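Local structure of glycosyl hydrolase BlGH5_18 (Bifidobacterium longum subsp. infantis, 7LQX) at residues R25-T31 against V309-H315; V142-Y146 against V193-H199; L202-N206 against Q221-L225; P268-V272 against C303-W307. The protein probably hydrolyses beta-mannosidic linkages in the core of N-glycans, as a bacterial family 5 (subfamily 18) glycoside hydrolase. One frame throughout, in Å; residues are numbered along the deposited sequence. Where two conformers were deposited one is given.

Interaction 1. Residues R25-T31 against V309-H315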
loop_
_atom_site.group_PDB
_atom_site.type_symbol
_atom_site.label_atom_id
_atom_site.label_comp_id
_atom_site.label_asym_id
_atom_site.label_seq_id
_atom_site.Cartn_x
_atom_site.Cartn_y
_atom_site.Cartn_z
ATOM N N ARG A 25 -19.276 -15.289 25.467
ATOM C CA ARG A 25 -18.846 -13.921 25.236
ATOM C C ARG A 25 -19.634 -13.296 24.091
ATOM O O ARG A 25 -19.938 -13.954 23.091
ATOM C CB ARG A 25 -17.353 -13.908 24.900
ATOM C CG ARG A 25 -16.454 -14.734 25.823
ATOM C CD ARG A 25 -16.319 -14.139 27.218
ATOM N NE ARG A 25 -15.995 -12.718 27.175
ATOM C CZ ARG A 25 -14.764 -12.210 27.177
ATOM N NH1 ARG A 25 -13.694 -13.000 27.229
ATOM N NH2 ARG A 25 -14.616 -10.893 27.131
ATOM N N PHE A 26 -19.968 -12.015 24.247
ATOM C CA PHE A 26 -20.648 -11.242 23.209
ATOM C C PHE A 26 -19.886 -9.947 22.968
ATOM O O PHE A 26 -19.584 -9.216 23.917
ATOM C CB PHE A 26 -22.119 -10.976 23.565
ATOM C CG PHE A 26 -22.999 -12.160 23.310
ATOM C CD1 PHE A 26 -23.101 -13.192 24.236
ATOM C CD2 PHE A 26 -23.683 -12.273 22.113
ATOM C CE1 PHE A 26 -23.897 -14.292 23.976
ATOM C CE2 PHE A 26 -24.473 -13.367 21.850
ATOM C CZ PHE A 26 -24.572 -14.386 22.773
ATOM N N GLY A 27 -19.546 -9.686 21.712
ATOM C CA GLY A 27 -18.783 -8.500 21.392
ATOM C C GLY A 27 -18.962 -8.098 19.945
ATOM O O GLY A 27 -19.821 -8.623 19.234
ATOM N N VAL A 28 -18.142 -7.137 19.513
ATOM C CA VAL A 28 -18.224 -6.608 18.158
ATOM C C VAL A 28 -16.839 -6.479 17.545
ATOM O O VAL A 28 -15.842 -6.230 18.230
ATOM C CB VAL A 28 -18.959 -5.248 18.067
ATOM C CG1 VAL A 28 -20.404 -5.393 18.484
ATOM C CG2 VAL A 28 -18.258 -4.197 18.906
ATOM N N ASN A 29 -16.798 -6.657 16.232
ATOM C CA ASN A 29 -15.677 -6.231 15.411
ATOM C C ASN A 29 -15.781 -4.725 15.267
ATOM O O ASN A 29 -16.762 -4.219 14.719
ATOM C CB ASN A 29 -15.775 -6.923 14.058
ATOM C CG ASN A 29 -15.453 -8.402 14.159
ATOM O OD1 ASN A 29 -14.288 -8.774 14.245
ATOM N ND2 ASN A 29 -16.486 -9.246 14.175
ATOM N N TYR A 30 -14.794 -4.011 15.795
ATOM C CA TYR A 30 -14.877 -2.561 15.941
ATOM C C TYR A 30 -14.404 -1.882 14.665
ATOM O O TYR A 30 -13.224 -1.959 14.313
ATOM C CB TYR A 30 -14.075 -2.104 17.160
ATOM C CG TYR A 30 -13.995 -0.607 17.305
ATOM C CD1 TYR A 30 -15.115 0.176 17.143
ATOM C CD2 TYR A 30 -12.795 0.020 17.613
ATOM C CE1 TYR A 30 -15.049 1.565 17.260
ATOM C CE2 TYR A 30 -12.720 1.391 17.750
ATOM C CZ TYR A 30 -13.844 2.160 17.573
ATOM O OH TYR A 30 -13.730 3.532 17.695
ATOM N N THR A 31 -15.342 -1.238 13.978
ATOM C CA THR A 31 -15.054 -0.390 12.838
ATOM C C THR A 31 -15.178 1.061 13.292
ATOM O O THR A 31 -16.301 1.529 13.525
ATOM C CB THR A 31 -16.036 -0.695 11.705
ATOM O OG1 THR A 31 -17.368 -0.820 12.222
ATOM C CG2 THR A 31 -15.673 -1.994 11.009
ATOM N N VAL A 309 -19.627 -14.911 20.438
ATOM C CA VAL A 309 -20.143 -14.399 19.175
ATOM C C VAL A 309 -19.713 -12.946 19.072
ATOM O O VAL A 309 -19.957 -12.159 19.991
ATOM C CB VAL A 309 -21.682 -14.490 19.106
ATOM C CG1 VAL A 309 -22.179 -13.898 17.787
ATOM C CG2 VAL A 309 -22.145 -15.925 19.299
ATOM N N THR A 310 -19.088 -12.593 17.957
ATOM C CA THR A 310 -18.584 -11.241 17.720
ATOM C C THR A 310 -19.162 -10.746 16.407
ATOM O O THR A 310 -18.801 -11.235 15.335
ATOM C CB THR A 310 -17.057 -11.246 17.732
ATOM O OG1 THR A 310 -16.618 -11.901 18.936
ATOM C CG2 THR A 310 -16.494 -9.846 17.670
ATOM N N TRP A 311 -20.089 -9.798 16.502
ATOM C CA TRP A 311 -20.828 -9.365 15.324
ATOM C C TRP A 311 -19.925 -8.535 14.412
ATOM O O TRP A 311 -19.104 -7.745 14.881
ATOM C CB TRP A 311 -22.105 -8.574 15.726
ATOM C CG TRP A 311 -23.084 -8.668 14.600
ATOM C CD1 TRP A 311 -23.306 -7.752 13.607
ATOM C CD2 TRP A 311 -23.917 -9.789 14.302
ATOM N NE1 TRP A 311 -24.238 -8.238 12.721
ATOM C CE2 TRP A 311 -24.625 -9.488 13.124
ATOM C CE3 TRP A 311 -24.143 -11.021 14.928
ATOM C CZ2 TRP A 311 -25.529 -10.374 12.555
ATOM C CZ3 TRP A 311 -25.041 -11.896 14.356
ATOM C CH2 TRP A 311 -25.719 -11.571 13.180
ATOM N N TRP A 312 -20.046 -8.749 13.099
ATOM C CA TRP A 312 -19.445 -7.864 12.101
ATOM C C TRP A 312 -20.570 -6.962 11.589
ATOM O O TRP A 312 -21.422 -7.430 10.836
ATOM C CB TRP A 312 -18.814 -8.635 10.925
ATOM C CG TRP A 312 -18.105 -7.632 10.091
ATOM C CD1 TRP A 312 -18.668 -6.784 9.186
ATOM C CD2 TRP A 312 -16.717 -7.288 10.154
ATOM N NE1 TRP A 312 -17.719 -5.931 8.683
ATOM C CE2 TRP A 312 -16.510 -6.226 9.254
ATOM C CE3 TRP A 312 -15.626 -7.784 10.879
ATOM C CZ2 TRP A 312 -15.255 -5.645 9.062
ATOM C CZ3 TRP A 312 -14.385 -7.212 10.689
ATOM C CH2 TRP A 312 -14.209 -6.150 9.789
ATOM N N CYS A 313 -20.588 -5.669 11.964
ATOM C CA CYS A 313 -19.547 -4.955 12.684
ATOM C C CYS A 313 -20.208 -3.911 13.588
ATOM O O CYS A 313 -21.437 -3.774 13.610
ATOM C CB CYS A 313 -18.590 -4.261 11.721
ATOM S SG CYS A 313 -19.383 -3.297 10.427
ATOM N N SER A 314 -19.408 -3.160 14.340
ATOM C CA SER A 314 -19.997 -2.216 15.281
ATOM C C SER A 314 -20.703 -1.078 14.554
ATOM O O SER A 314 -21.846 -0.748 14.877
ATOM C CB SER A 314 -18.936 -1.679 16.241
ATOM O OG SER A 314 -17.977 -0.885 15.574
ATOM N N HIS A 315 -20.035 -0.465 13.573
ATOM C CA HIS A 315 -20.496 0.775 12.959
ATOM C C HIS A 315 -20.508 0.676 11.441
ATOM O O HIS A 315 -19.563 0.171 10.832
ATOM C CB HIS A 315 -19.582 1.941 13.394
ATOM C CG HIS A 315 -19.719 2.308 14.839
ATOM N ND1 HIS A 315 -19.175 1.558 15.862
ATOM C CD2 HIS A 315 -20.364 3.341 15.431
ATOM C CE1 HIS A 315 -19.466 2.124 17.019
ATOM N NE2 HIS A 315 -20.194 3.202 16.787
#
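With CG of N29 anti to its carbonyl carbon (chi1 -72°) and CG of W312 anti to its backbone N (chi1 -173°), the two side chains cross almost at right angles, N29 CG lying 3.3 Å from W312 CE3. The amide nitrogen turns back to W311, N29 ND2 bonding W311 O at 3.1 Å from above the carbonyl plane, while N29 N reaches the same oxygen at 2.9 Å, nearly in line with the C=O. R64 NH1 donates to N29 OD1, and Q275 O accepts a further bond from ND2. Shortened to an alanine, this position is likely to leave R64 NH1 and the carbonyls of Q275 and W311 without their side-chain amide partner, with only the CB contact to the indole remaining. Past the cis peptide between W312 and C313, T31 N donates to S314 OG (3.1 Å), which also pairs with H315 ND1 (2.7 Å). T31 OG1 donates to a lone pair of H315 O at 2.8 Å. This parallel pairing of first and last strands closes the (beta/alpha)8 barrel; F26, V28, V309 and W311 turn toward helices 45-57 and 342-354, while T310, N29 and W312 face W273 and E276 of strand 272-277.

Interaction 2. Residues V142-Y146 against V193-H199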
loop_
_atom_site.group_PDB
_atom_site.type_symbol
_atom_site.label_atom_id
_atom_site.label_comp_id
_atom_site.label_asym_id
_atom_site.label_seq_id
_atom_site.Cartn_x
_atom_site.Cartn_y
_atom_site.Cartn_z
ATOM N N VAL A 142 5.004 -8.895 15.753
ATOM C CA VAL A 142 4.176 -9.543 16.767
ATOM C C VAL A 142 4.787 -9.345 18.152
ATOM O O VAL A 142 4.090 -8.997 19.109
ATOM C CB VAL A 142 3.971 -11.038 16.458
ATOM C CG1 VAL A 142 3.171 -11.705 17.578
ATOM C CG2 VAL A 142 3.275 -11.245 15.142
ATOM N N ALA A 143 6.098 -9.572 18.279
ATOM C CA ALA A 143 6.740 -9.453 19.585
ATOM C C ALA A 143 6.662 -8.028 20.117
ATOM O O ALA A 143 6.400 -7.816 21.306
ATOM C CB ALA A 143 8.196 -9.914 19.509
ATOM N N GLU A 144 6.890 -7.036 19.256
ATOM C CA GLU A 144 6.877 -5.651 19.717
ATOM C C GLU A 144 5.469 -5.227 20.111
ATOM O O GLU A 144 5.261 -4.632 21.175
ATOM C CB GLU A 144 7.425 -4.735 18.626
ATOM C CG GLU A 144 8.879 -4.978 18.291
ATOM N N LEU A 145 4.487 -5.544 19.269
ATOM C CA LEU A 145 3.104 -5.209 19.580
ATOM C C LEU A 145 2.634 -5.960 20.817
ATOM O O LEU A 145 2.053 -5.367 21.735
ATOM C CB LEU A 145 2.219 -5.525 18.375
ATOM C CG LEU A 145 0.731 -5.207 18.517
ATOM C CD1 LEU A 145 0.495 -3.730 18.778
ATOM C CD2 LEU A 145 -0.030 -5.650 17.267
ATOM N N TYR A 146 2.909 -7.266 20.876
ATOM C CA TYR A 146 2.496 -8.060 22.026
ATOM C C TYR A 146 3.115 -7.531 23.314
ATOM O O TYR A 146 2.445 -7.462 24.352
ATOM C CB TYR A 146 2.886 -9.524 21.813
ATOM C CG TYR A 146 2.569 -10.377 23.012
ATOM C CD1 TYR A 146 1.256 -10.637 23.374
ATOM C CD2 TYR A 146 3.579 -10.917 23.786
ATOM C CE1 TYR A 146 0.957 -11.415 24.480
ATOM C CE2 TYR A 146 3.295 -11.696 24.893
ATOM C CZ TYR A 146 1.988 -11.938 25.243
ATOM O OH TYR A 146 1.749 -12.719 26.357
ATOM N N VAL A 193 5.214 -16.569 19.673
ATOM C CA VAL A 193 5.614 -15.287 20.236
ATOM C C VAL A 193 4.784 -14.944 21.462
ATOM O O VAL A 193 5.267 -14.258 22.370
ATOM C CB VAL A 193 5.529 -14.192 19.158
ATOM C CG1 VAL A 193 5.894 -12.840 19.746
ATOM C CG2 VAL A 193 6.435 -14.542 17.990
ATOM N N VAL A 194 3.542 -15.416 21.523
ATOM C CA VAL A 194 2.627 -15.073 22.607
ATOM C C VAL A 194 2.863 -15.998 23.793
ATOM O O VAL A 194 3.059 -17.204 23.626
ATOM C CB VAL A 194 1.175 -15.200 22.110
ATOM C CG1 VAL A 194 0.174 -14.925 23.231
ATOM C CG2 VAL A 194 0.932 -14.269 20.929
ATOM N N ASP A 195 2.822 -15.444 25.005
ATOM C CA ASP A 195 2.817 -16.262 26.219
ATOM C C ASP A 195 1.389 -16.758 26.433
ATOM O O ASP A 195 0.540 -16.048 26.981
ATOM C CB ASP A 195 3.328 -15.479 27.422
ATOM C CG ASP A 195 3.370 -16.319 28.691
ATOM O OD1 ASP A 195 2.844 -17.450 28.690
ATOM O OD2 ASP A 195 3.932 -15.843 29.699
ATOM N N ARG A 196 1.116 -17.980 25.992
ATOM C CA ARG A 196 -0.246 -18.508 26.003
ATOM C C ARG A 196 -0.717 -18.919 27.389
ATOM O O ARG A 196 -1.892 -19.263 27.545
ATOM C CB ARG A 196 -0.370 -19.639 24.980
ATOM C CG ARG A 196 -0.220 -19.094 23.560
ATOM C CD ARG A 196 -0.022 -20.167 22.532
ATOM N NE ARG A 196 -1.222 -20.964 22.351
ATOM C CZ ARG A 196 -1.309 -21.978 21.499
ATOM N NH1 ARG A 196 -0.259 -22.296 20.753
ATOM N NH2 ARG A 196 -2.435 -22.663 21.396
ATOM N N ARG A 197 0.143 -18.844 28.404
ATOM C CA ARG A 197 -0.351 -18.933 29.769
ATOM C C ARG A 197 -1.103 -17.674 30.179
ATOM O O ARG A 197 -1.919 -17.725 31.104
ATOM C CB ARG A 197 0.808 -19.153 30.735
ATOM C CG ARG A 197 1.646 -20.384 30.435
ATOM C CD ARG A 197 2.924 -20.370 31.269
ATOM N NE ARG A 197 3.690 -19.147 31.035
ATOM C CZ ARG A 197 4.683 -18.716 31.807
ATOM N NH1 ARG A 197 5.045 -19.403 32.882
ATOM N NH2 ARG A 197 5.309 -17.588 31.504
ATOM N N LYS A 198 -0.853 -16.548 29.506
ATOM C CA LYS A 198 -1.440 -15.274 29.891
ATOM C C LYS A 198 -2.412 -14.699 28.874
ATOM O O LYS A 198 -3.302 -13.940 29.261
ATOM C CB LYS A 198 -0.340 -14.228 30.113
ATOM C CG LYS A 198 0.632 -14.564 31.225
ATOM C CD LYS A 198 1.763 -13.547 31.259
ATOM C CE LYS A 198 2.705 -13.771 32.428
ATOM N NZ LYS A 198 3.585 -12.583 32.638
ATOM N N HIS A 199 -2.267 -15.047 27.593
ATOM C CA HIS A 199 -3.047 -14.457 26.513
ATOM C C HIS A 199 -3.303 -15.508 25.446
ATOM O O HIS A 199 -2.499 -16.422 25.259
ATOM C CB HIS A 199 -2.287 -13.281 25.884
ATOM C CG HIS A 199 -1.968 -12.196 26.856
ATOM N ND1 HIS A 199 -0.703 -11.992 27.365
ATOM C CD2 HIS A 199 -2.758 -11.254 27.420
ATOM C CE1 HIS A 199 -0.733 -10.982 28.214
ATOM N NE2 HIS A 199 -1.968 -10.515 28.262
#
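A single phenol oxygen ties a helix to the loop beyond the next helix: Y146 OH is hydrogen-bonded to the side chain of H199 and, weakly, to the backbone of D195. Y146 OH lies 2.7 Å from H199 ND1, at the edge of the imidazole and near its plane, and D195 N makes the weak, bent bond from 3.2 Å. With its CG anti to the backbone N (chi1 176°), the tyrosine reaches straight out of helix 132-149 into the bend of the loop. V194 CA sits over one face of its ring in a CH-pi contact, and V194 CG1 approaches Y146 CE1 to 3.8 Å. F155 of strand 155-159 touches both Y146 and H199. One turn earlier, V193 CG1 touches both V142 CG1 and A143 CB at 3.7 Å. The loop is braced from within by an Asx turn at D195, whose OD1 accepts from R197 N, and by a side-on salt bridge in which R197 NE and NH2 each take one carboxylate oxygen. A phenylalanine at Y146 would probably keep the V194 contact but leave H199 ND1 and D195 N without this partner. D195 O accepts from K198 N and H199 N, a turn that helps place the histidine. In the phenol-imidazole bond either group could be the donor. That short link is likely to hold the imidazole in one rotation where the loop enters strand 200-202.

Interaction 3. Residues L202-N206 against Q221-L225. With EDO (1,2-ethanediol), chain C.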
loop_
_atom_site.group_PDB
_atom_site.type_symbol
_atom_site.label_atom_id
_atom_site.label_comp_id
_atom_site.label_asym_id
_atom_site.label_seq_id
_atom_site.Cartn_x
_atom_site.Cartn_y
_atom_site.Cartn_z
ATOM N N LEU A 202 -4.224 -16.901 18.329
ATOM C CA LEU A 202 -5.194 -17.438 17.395
ATOM C C LEU A 202 -4.756 -17.152 15.967
ATOM O O LEU A 202 -3.955 -16.249 15.705
ATOM C CB LEU A 202 -6.569 -16.757 17.566
ATOM C CG LEU A 202 -7.076 -16.677 18.999
ATOM C CD1 LEU A 202 -8.275 -15.767 19.131
ATOM C CD2 LEU A 202 -7.430 -18.055 19.515
ATOM N N HIS A 203 -5.333 -17.900 15.032
ATOM C CA HIS A 203 -5.223 -17.562 13.615
ATOM C C HIS A 203 -6.613 -17.621 12.992
ATOM O O HIS A 203 -7.527 -18.257 13.524
ATOM C CB HIS A 203 -4.203 -18.436 12.867
ATOM C CG HIS A 203 -4.565 -19.878 12.811
ATOM N ND1 HIS A 203 -5.121 -20.459 11.690
ATOM C CD2 HIS A 203 -4.459 -20.861 13.735
ATOM C CE1 HIS A 203 -5.348 -21.736 11.929
ATOM N NE2 HIS A 203 -4.964 -22.003 13.164
ATOM N N SER A 204 -6.771 -16.909 11.877
ATOM C CA SER A 204 -8.064 -16.724 11.237
ATOM C C SER A 204 -7.981 -16.929 9.736
ATOM O O SER A 204 -7.174 -16.285 9.055
ATOM C CB SER A 204 -8.587 -15.301 11.502
ATOM O OG SER A 204 -9.536 -14.885 10.528
ATOM N N GLU A 205 -8.860 -17.780 9.227
ATOM C CA GLU A 205 -9.070 -17.940 7.801
ATOM C C GLU A 205 -10.515 -17.624 7.447
ATOM O O GLU A 205 -11.421 -17.744 8.281
ATOM C CB GLU A 205 -8.755 -19.373 7.385
ATOM C CG GLU A 205 -7.290 -19.731 7.537
ATOM C CD GLU A 205 -6.864 -20.064 8.965
ATOM O OE1 GLU A 205 -7.553 -20.847 9.651
ATOM O OE2 GLU A 205 -5.808 -19.545 9.382
ATOM N N ASN A 206 -10.721 -17.213 6.197
ATOM C CA ASN A 206 -12.061 -17.212 5.636
ATOM C C ASN A 206 -12.502 -18.654 5.400
ATOM O O ASN A 206 -11.748 -19.606 5.626
ATOM C CB ASN A 206 -12.137 -16.336 4.386
ATOM C CG ASN A 206 -11.326 -16.868 3.231
ATOM O OD1 ASN A 206 -11.203 -18.078 3.034
ATOM N ND2 ASN A 206 -10.777 -15.953 2.437
ATOM N N GLN A 221 -5.411 -27.411 10.783
ATOM C CA GLN A 221 -4.744 -26.246 11.356
ATOM C C GLN A 221 -5.743 -25.359 12.094
ATOM O O GLN A 221 -5.473 -24.877 13.203
ATOM C CB GLN A 221 -4.079 -25.414 10.258
ATOM C CG GLN A 221 -2.935 -26.052 9.530
ATOM C CD GLN A 221 -2.714 -25.404 8.176
ATOM O OE1 GLN A 221 -3.478 -24.537 7.769
ATOM N NE2 GLN A 221 -1.681 -25.843 7.463
ATOM N N ALA A 222 -6.897 -25.107 11.476
ATOM C CA ALA A 222 -7.861 -24.194 12.072
ATOM C C ALA A 222 -8.357 -24.712 13.409
ATOM O O ALA A 222 -8.617 -23.924 14.323
ATOM C CB ALA A 222 -9.046 -23.986 11.130
ATOM N N ALA A 223 -8.492 -26.025 13.540
ATOM C CA ALA A 223 -9.120 -26.634 14.704
ATOM C C ALA A 223 -8.114 -27.185 15.704
ATOM O O ALA A 223 -8.517 -27.826 16.680
ATOM C CB ALA A 223 -10.103 -27.722 14.254
ATOM N N ASN A 224 -6.823 -26.942 15.498
ATOM C CA ASN A 224 -5.821 -27.421 16.444
ATOM C C ASN A 224 -4.706 -26.435 16.746
ATOM O O ASN A 224 -4.177 -26.470 17.859
ATOM C CB ASN A 224 -5.209 -28.739 15.978
ATOM C CG ASN A 224 -6.224 -29.836 15.954
ATOM O OD1 ASN A 224 -6.511 -30.460 16.982
ATOM N ND2 ASN A 224 -6.820 -30.052 14.804
ATOM N N LEU A 225 -4.323 -25.568 15.823
ATOM C CA LEU A 225 -3.285 -24.588 16.100
ATOM C C LEU A 225 -3.924 -23.322 16.643
ATOM O O LEU A 225 -4.992 -22.907 16.183
ATOM C CB LEU A 225 -2.475 -24.282 14.840
ATOM C CG LEU A 225 -1.706 -25.493 14.310
ATOM C CD1 LEU A 225 -0.945 -25.114 13.040
ATOM C CD2 LEU A 225 -0.750 -26.093 15.340
HETATM C C1 EDO C . -9.478 -18.284 -0.019
HETATM O O1 EDO C . -9.624 -16.862 -0.078
HETATM C C2 EDO C . -9.152 -18.830 -1.404
HETATM O O2 EDO C . -8.032 -18.124 -1.953
HETATM O O HOH W 1 -8.891 -21.065 13.753
HETATM O O HOH W 2 -6.559 -20.408 16.254
#
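H203 meets helix 219-224 through its imidazole, which a first torsion of 64° turns toward Q221. NE2 of H203 donates to Q221 O at 2.9 Å, the oxygen lying in the ring plane but the donor standing 60° out of the carbonyl plane. L225 N reaches Q221 O from the opposite face of its plane, so the oxygen is gripped by two donors. The backbone of H203 is joined to residues 221-225 by water: one molecule accepts from H203 N and lies 3.0 Å from L225 O, and another sits between H203 O and A222 O. S204 points the other way, its OG bonded to E163 N. E205 folds back at chi2 (79°) and takes the other ring nitrogen, H203 ND1 donating to the syn lone pair of E205 OE2 at 2.6 Å, in the plane of the ring. This fixes the ring's rotation and would probably polarise it toward Q221. At N206, OD1 caps G208 N ahead of helix 208-211, and ND2 bonds O1 of an ethanediol molecule, probably from the crystallisation liquor, at 2.9 Å. The segment carries the chain off strand 200-202, the fifth of the (beta/alpha)8 barrel, and H203 O is hydrogen-bonded to T230 OG1 of strand 229-233, the sixth; such loops at the C-terminal ends of the strands line the active-site side in family 5 hydrolases.

Interaction 4. Residues P268-V272 against C303-W307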
loop_
_atom_site.group_PDB
_atom_site.type_symbol
_atom_site.label_atom_id
_atom_site.label_comp_id
_atom_site.label_asym_id
_atom_site.label_seq_id
_atom_site.Cartn_x
_atom_site.Cartn_y
_atom_site.Cartn_z
ATOM N N PRO A 268 -11.555 -32.321 22.536
ATOM C CA PRO A 268 -13.021 -32.196 22.471
ATOM C C PRO A 268 -13.580 -31.007 23.230
ATOM O O PRO A 268 -14.767 -30.695 23.060
ATOM C CB PRO A 268 -13.516 -33.522 23.074
ATOM C CG PRO A 268 -12.424 -33.932 23.976
ATOM C CD PRO A 268 -11.139 -33.521 23.291
ATOM N N ASP A 269 -12.773 -30.340 24.052
ATOM C CA ASP A 269 -13.185 -29.149 24.783
ATOM C C ASP A 269 -12.720 -27.856 24.120
ATOM O O ASP A 269 -12.910 -26.785 24.694
ATOM C CB ASP A 269 -12.689 -29.243 26.232
ATOM C CG ASP A 269 -13.215 -30.474 26.937
ATOM O OD1 ASP A 269 -14.427 -30.739 26.821
ATOM O OD2 ASP A 269 -12.417 -31.184 27.580
ATOM N N ARG A 270 -12.142 -27.926 22.925
ATOM C CA ARG A 270 -11.628 -26.722 22.284
ATOM C C ARG A 270 -12.739 -25.699 22.075
ATOM O O ARG A 270 -13.792 -26.037 21.515
ATOM C CB ARG A 270 -11.012 -27.082 20.941
ATOM C CG ARG A 270 -10.475 -25.870 20.199
ATOM C CD ARG A 270 -9.857 -26.310 18.907
ATOM N NE ARG A 270 -9.316 -25.258 18.043
ATOM C CZ ARG A 270 -8.075 -24.784 18.106
ATOM N NH1 ARG A 270 -7.249 -25.202 19.052
ATOM N NH2 ARG A 270 -7.673 -23.866 17.228
ATOM N N PRO A 271 -12.549 -24.450 22.495
ATOM C CA PRO A 271 -13.571 -23.429 22.235
ATOM C C PRO A 271 -13.653 -23.076 20.761
ATOM O O PRO A 271 -12.648 -23.049 20.048
ATOM C CB PRO A 271 -13.099 -22.221 23.061
ATOM C CG PRO A 271 -12.104 -22.781 24.056
ATOM C CD PRO A 271 -11.450 -23.920 23.321
ATOM N N VAL A 272 -14.876 -22.795 20.322
ATOM C CA VAL A 272 -15.160 -22.265 18.995
ATOM C C VAL A 272 -15.593 -20.813 19.158
ATOM O O VAL A 272 -16.603 -20.528 19.808
ATOM C CB VAL A 272 -16.261 -23.070 18.291
ATOM C CG1 VAL A 272 -16.568 -22.446 16.943
ATOM C CG2 VAL A 272 -15.843 -24.515 18.123
ATOM N N CYS A 303 -24.384 -25.320 19.680
ATOM C CA CYS A 303 -23.074 -25.947 19.701
ATOM C C CYS A 303 -22.501 -25.908 21.109
ATOM O O CYS A 303 -22.292 -24.820 21.655
ATOM C CB CYS A 303 -22.130 -25.211 18.770
ATOM S SG CYS A 303 -20.463 -25.917 18.763
ATOM N N PRO A 304 -22.235 -27.058 21.734
ATOM C CA PRO A 304 -21.740 -27.032 23.116
ATOM C C PRO A 304 -20.406 -26.341 23.283
ATOM O O PRO A 304 -20.081 -25.939 24.406
ATOM C CB PRO A 304 -21.644 -28.518 23.495
ATOM C CG PRO A 304 -21.584 -29.241 22.208
ATOM C CD PRO A 304 -22.382 -28.428 21.219
ATOM N N ASN A 305 -19.620 -26.202 22.217
ATOM C CA ASN A 305 -18.294 -25.606 22.288
ATOM C C ASN A 305 -18.290 -24.126 21.925
ATOM O O ASN A 305 -17.217 -23.525 21.858
ATOM C CB ASN A 305 -17.327 -26.349 21.367
ATOM C CG ASN A 305 -17.049 -27.759 21.833
ATOM O OD1 ASN A 305 -17.951 -28.587 21.902
ATOM N ND2 ASN A 305 -15.796 -28.041 22.146
ATOM N N LEU A 306 -19.450 -23.525 21.681
ATOM C CA LEU A 306 -19.475 -22.119 21.294
ATOM C C LEU A 306 -19.037 -21.245 22.467
ATOM O O LEU A 306 -19.700 -21.194 23.504
ATOM C CB LEU A 306 -20.865 -21.716 20.815
ATOM C CG LEU A 306 -20.922 -20.285 20.256
ATOM C CD1 LEU A 306 -20.033 -20.107 19.033
ATOM C CD2 LEU A 306 -22.353 -19.882 19.929
ATOM N N TRP A 307 -17.942 -20.515 22.272
ATOM C CA TRP A 307 -17.325 -19.704 23.312
ATOM C C TRP A 307 -17.789 -18.262 23.265
ATOM O O TRP A 307 -17.835 -17.596 24.305
ATOM C CB TRP A 307 -15.807 -19.762 23.102
ATOM C CG TRP A 307 -14.968 -18.843 23.923
ATOM C CD1 TRP A 307 -14.381 -19.123 25.119
ATOM C CD2 TRP A 307 -14.555 -17.517 23.576
ATOM N NE1 TRP A 307 -13.655 -18.043 25.557
ATOM C CE2 TRP A 307 -13.746 -17.045 24.627
ATOM C CE3 TRP A 307 -14.802 -16.681 22.489
ATOM C CZ2 TRP A 307 -13.182 -15.776 24.620
ATOM C CZ3 TRP A 307 -14.240 -15.423 22.489
ATOM C CH2 TRP A 307 -13.441 -14.982 23.540
#
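N305 spends both protons of its amide nitrogen on the loop that leads into strand 272-277. N305 ND2 donates to P268 O at 3.0 Å and to R270 O at 2.9 Å, both bonds nearly straight and both oxygens close to the amide plane, although the nitrogen stands above each carbonyl plane. CG anti to the carbonyl carbon (chi1 -67°) carries the amide over to the carbonyls of P268 and R270. The backbone oxygen of the same residue is used as well: V272 N donates to N305 O at 2.9 Å, and W307 N returns a bond to V272 O at 2.8 Å. These two bonds flank the V272-L306 pair, where strands seven and eight of the (beta/alpha)8 barrel begin to run side by side in parallel. A type I turn from C303 to L306 delivers the eighth strand, with L306 N bonded to C303 O at 3.1 Å. Beside the polar contacts, P271 CB packs 3.7 Å from W307 CB. The guanidinium of R270 turns from the contact, its NE donating to T229 OG1, NH1 to G226 O, and NH2 to the carbonyl oxygens of A222 and L225. D269 forms a salt bridge with R419.

In the fold
From the N terminus, residues 25-31 lay down the first barrel strand, but interaction 1 closes only when the chain returns at 309-315, so it encloses the other three. Within that span they follow in series, none crossing another. Interaction 2 joins helix 132-149 to the loop before strand 200-202; interaction 3, starting just beyond that loop, joins the end of this strand to helix 219-224; interaction 4 starts strands 272-277 and 306-312 together. The guanidinium of R270 bridges interactions 3 and 4. Strand 306-312 is common to interactions 4 and 1, and R25 N approaches W307 O to 3.0 Å, probably hydrogen-bonded.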